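PDB 2I1S: hypothetical protein from Methanosarcina mazei, which is of unknown function but belongs to the family of plasmid pRiA4b ORF-3-like proteins. Local coordinates for residues Thr33-Asp36 with Leu37-Ile41. Sequence-based numbering, arbitrary orientation.
Sequences TFLD and LHKAI
Leu35 reaches along the first turns of helix 34-44 to both His38 and Lys39, its CD1 touching the imidazole and its CG and CD2 the end of the lysine chain. Its CG stands anti to the backbone N (chi1 -179°), which carries CD1 to within 4.1 Å of His38 CD2. The extended Lys39 chain runs back past the same leucine, CE 4.1 Å from Leu35 CG, and its ammonium end passes CD2. With an alanine here the branches that touch His38 CD2 and Lys39 CE are gone, and the end of the lysine would probably be freer to turn. On the inner side, Phe34 CD1 approaches Leu37 CD2 at 4.3 Å, and both side chains pack on Phe55 of strand 53-58 and on Leu90. Backbone bonds fix the spacing: His38 N bonds Phe34 O (2.8 Å), while Ala40 N reaches Asp36 O only weakly. Thr33 and Asp36 close the N-terminal end of the helix as a capping box. Thr33 N gives a straight bond to Asp36 OD2 (3.2 Å), on the anti side of the carboxylate and 29° out of its plane, and Asp36 N returns a weak one to Thr33 OG1. His38 is gripped at both nitrogens, by Tyr103 and Asp49, which should fix its ring rotation. Apolar packing and the histidine's polar bonds thus share the buried face, while the Asp36 carboxylate is probably stabilised by the helix dipole.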
ATOM      1  N   THR A  33      -9.225  -1.975  11.747  1.00 36.61           N
ATOM      2  CA  THR A  33      -8.042  -2.493  12.406  1.00 36.33           C
ATOM      3  C   THR A  33      -6.897  -2.376  11.402  1.00 36.74           C
ATOM      4  O   THR A  33      -7.121  -2.034  10.231  1.00 37.69           O
ATOM      5  CB  THR A  33      -8.216  -3.963  12.850  1.00 36.06           C
ATOM      6  OG1 THR A  33      -8.380  -4.805  11.699  1.00 37.30           O
ATOM      7  CG2 THR A  33      -9.426  -4.131  13.748  1.00 34.03           C
ATOM      8  N   PHE A  34      -5.668  -2.634  11.847  1.00 36.75           N
ATOM      9  CA  PHE A  34      -4.548  -2.741  10.921  1.00 36.25           C
ATOM     10  C   PHE A  34      -4.676  -3.924   9.955  1.00 36.54           C
ATOM     11  O   PHE A  34      -4.232  -3.820   8.824  1.00 37.80           O
ATOM     12  CB  PHE A  34      -3.206  -2.678  11.656  1.00 35.41           C
ATOM     13  CG  PHE A  34      -2.844  -1.278  12.087  1.00 34.87           C
ATOM     14  CD1 PHE A  34      -1.931  -0.521  11.355  1.00 34.11           C
ATOM     15  CD2 PHE A  34      -3.469  -0.689  13.176  1.00 32.52           C
ATOM     16  CE1 PHE A  34      -1.619   0.799  11.741  1.00 35.29           C
ATOM     17  CE2 PHE A  34      -3.168   0.624  13.557  1.00 34.25           C
ATOM     18  CZ  PHE A  34      -2.240   1.369  12.847  1.00 32.77           C
ATOM     19  N   LEU A  35      -5.315  -5.020  10.361  1.00 36.85           N
ATOM     20  CA  LEU A  35      -5.520  -6.132   9.432  1.00 36.89           C
ATOM     21  C   LEU A  35      -6.333  -5.662   8.234  1.00 36.88           C
ATOM     22  O   LEU A  35      -5.945  -5.890   7.091  1.00 37.33           O
ATOM     23  CB  LEU A  35      -6.185  -7.338  10.107  1.00 36.52           C
ATOM     24  CG  LEU A  35      -6.437  -8.587   9.242  1.00 37.30           C
ATOM     25  CD1 LEU A  35      -5.132  -9.107   8.566  1.00 38.48           C
ATOM     26  CD2 LEU A  35      -7.062  -9.705  10.048  1.00 36.61           C
ATOM     27  N   ASP A  36      -7.451  -5.007   8.525  1.00 36.76           N
ATOM     28  CA  ASP A  36      -8.332  -4.393   7.535  1.00 37.40           C
ATOM     29  C   ASP A  36      -7.595  -3.485   6.562  1.00 37.53           C
ATOM     30  O   ASP A  36      -7.865  -3.531   5.339  1.00 38.53           O
ATOM     31  CB  ASP A  36      -9.404  -3.555   8.243  1.00 37.87           C
ATOM     32  CG  ASP A  36     -10.448  -4.391   8.966  1.00 37.59           C
ATOM     33  OD1 ASP A  36     -10.730  -5.533   8.538  1.00 40.33           O
ATOM     34  OD2 ASP A  36     -11.001  -3.892   9.967  1.00 38.73           O
ATOM     35  N   LEU A  37      -6.667  -2.682   7.098  1.00 36.88           N
ATOM     36  CA  LEU A  37      -5.811  -1.802   6.298  1.00 35.84           C
ATOM     37  C   LEU A  37      -4.785  -2.562   5.440  1.00 35.96           C
ATOM     38  O   LEU A  37      -4.580  -2.227   4.260  1.00 35.56           O
ATOM     39  CB  LEU A  37      -5.115  -0.780   7.203  1.00 35.97           C
ATOM     40  CG  LEU A  37      -4.116   0.197   6.559  1.00 35.54           C
ATOM     41  CD1 LEU A  37      -4.833   1.119   5.579  1.00 37.51           C
ATOM     42  CD2 LEU A  37      -3.286   1.014   7.573  1.00 34.80           C
ATOM     43  N   HIS A  38      -4.120  -3.562   6.028  1.00 35.85           N
ATOM     44  CA  HIS A  38      -3.274  -4.475   5.253  1.00 35.80           C
ATOM     45  C   HIS A  38      -4.021  -4.950   4.014  1.00 36.26           C
ATOM     46  O   HIS A  38      -3.503  -4.861   2.895  1.00 37.76           O
ATOM     47  CB  HIS A  38      -2.850  -5.667   6.109  1.00 35.31           C
ATOM     48  CG  HIS A  38      -2.469  -6.882   5.317  1.00 34.40           C
ATOM     49  ND1 HIS A  38      -1.365  -6.918   4.495  1.00 34.50           N
ATOM     50  CD2 HIS A  38      -3.027  -8.117   5.247  1.00 35.00           C
ATOM     51  CE1 HIS A  38      -1.257  -8.117   3.951  1.00 34.56           C
ATOM     52  NE2 HIS A  38      -2.258  -8.861   4.387  1.00 36.82           N
ATOM     53  N   LYS A  39      -5.253  -5.421   4.197  1.00 36.11           N
ATOM     54  CA  LYS A  39      -6.064  -5.914   3.067  1.00 35.97           C
ATOM     55  C   LYS A  39      -6.424  -4.853   2.025  1.00 35.43           C
ATOM     56  O   LYS A  39      -6.628  -5.185   0.865  1.00 35.63           O
ATOM     57  CB  LYS A  39      -7.318  -6.619   3.554  1.00 35.11           C
ATOM     58  CG  LYS A  39      -7.026  -7.876   4.305  1.00 37.07           C
ATOM     59  CD  LYS A  39      -8.288  -8.434   4.890  1.00 39.82           C
ATOM     60  CE  LYS A  39      -7.998  -9.720   5.645  1.00 44.10           C
ATOM     61  NZ  LYS A  39      -9.155 -10.092   6.555  1.00 43.51           N
ATOM     62  N   ALA A  40      -6.527  -3.595   2.438  1.00 34.80           N
ATOM     63  CA  ALA A  40      -6.907  -2.511   1.521  1.00 34.37           C
ATOM     64  C   ALA A  40      -5.685  -2.126   0.668  1.00 34.53           C
ATOM     65  O   ALA A  40      -5.773  -1.953  -0.555  1.00 34.83           O
ATOM     66  CB  ALA A  40      -7.476  -1.304   2.305  1.00 33.55           C
ATOM     67  N   ILE A  41      -4.541  -2.014   1.333  1.00 34.22           N
ATOM     68  CA  ILE A  41      -3.237  -1.979   0.661  1.00 34.15           C
ATOM     69  C   ILE A  41      -3.031  -3.101  -0.383  1.00 33.34           C
ATOM     70  O   ILE A  41      -2.653  -2.817  -1.539  1.00 33.18           O
ATOM     71  CB  ILE A  41      -2.029  -1.902   1.694  1.00 33.61           C
ATOM     72  CG1 ILE A  41      -2.176  -0.680   2.610  1.00 32.22           C
ATOM     73  CG2 ILE A  41      -0.673  -1.820   0.928  1.00 32.80           C
ATOM     74  CD1 ILE A  41      -1.125  -0.661   3.787  1.00 34.94           C
TER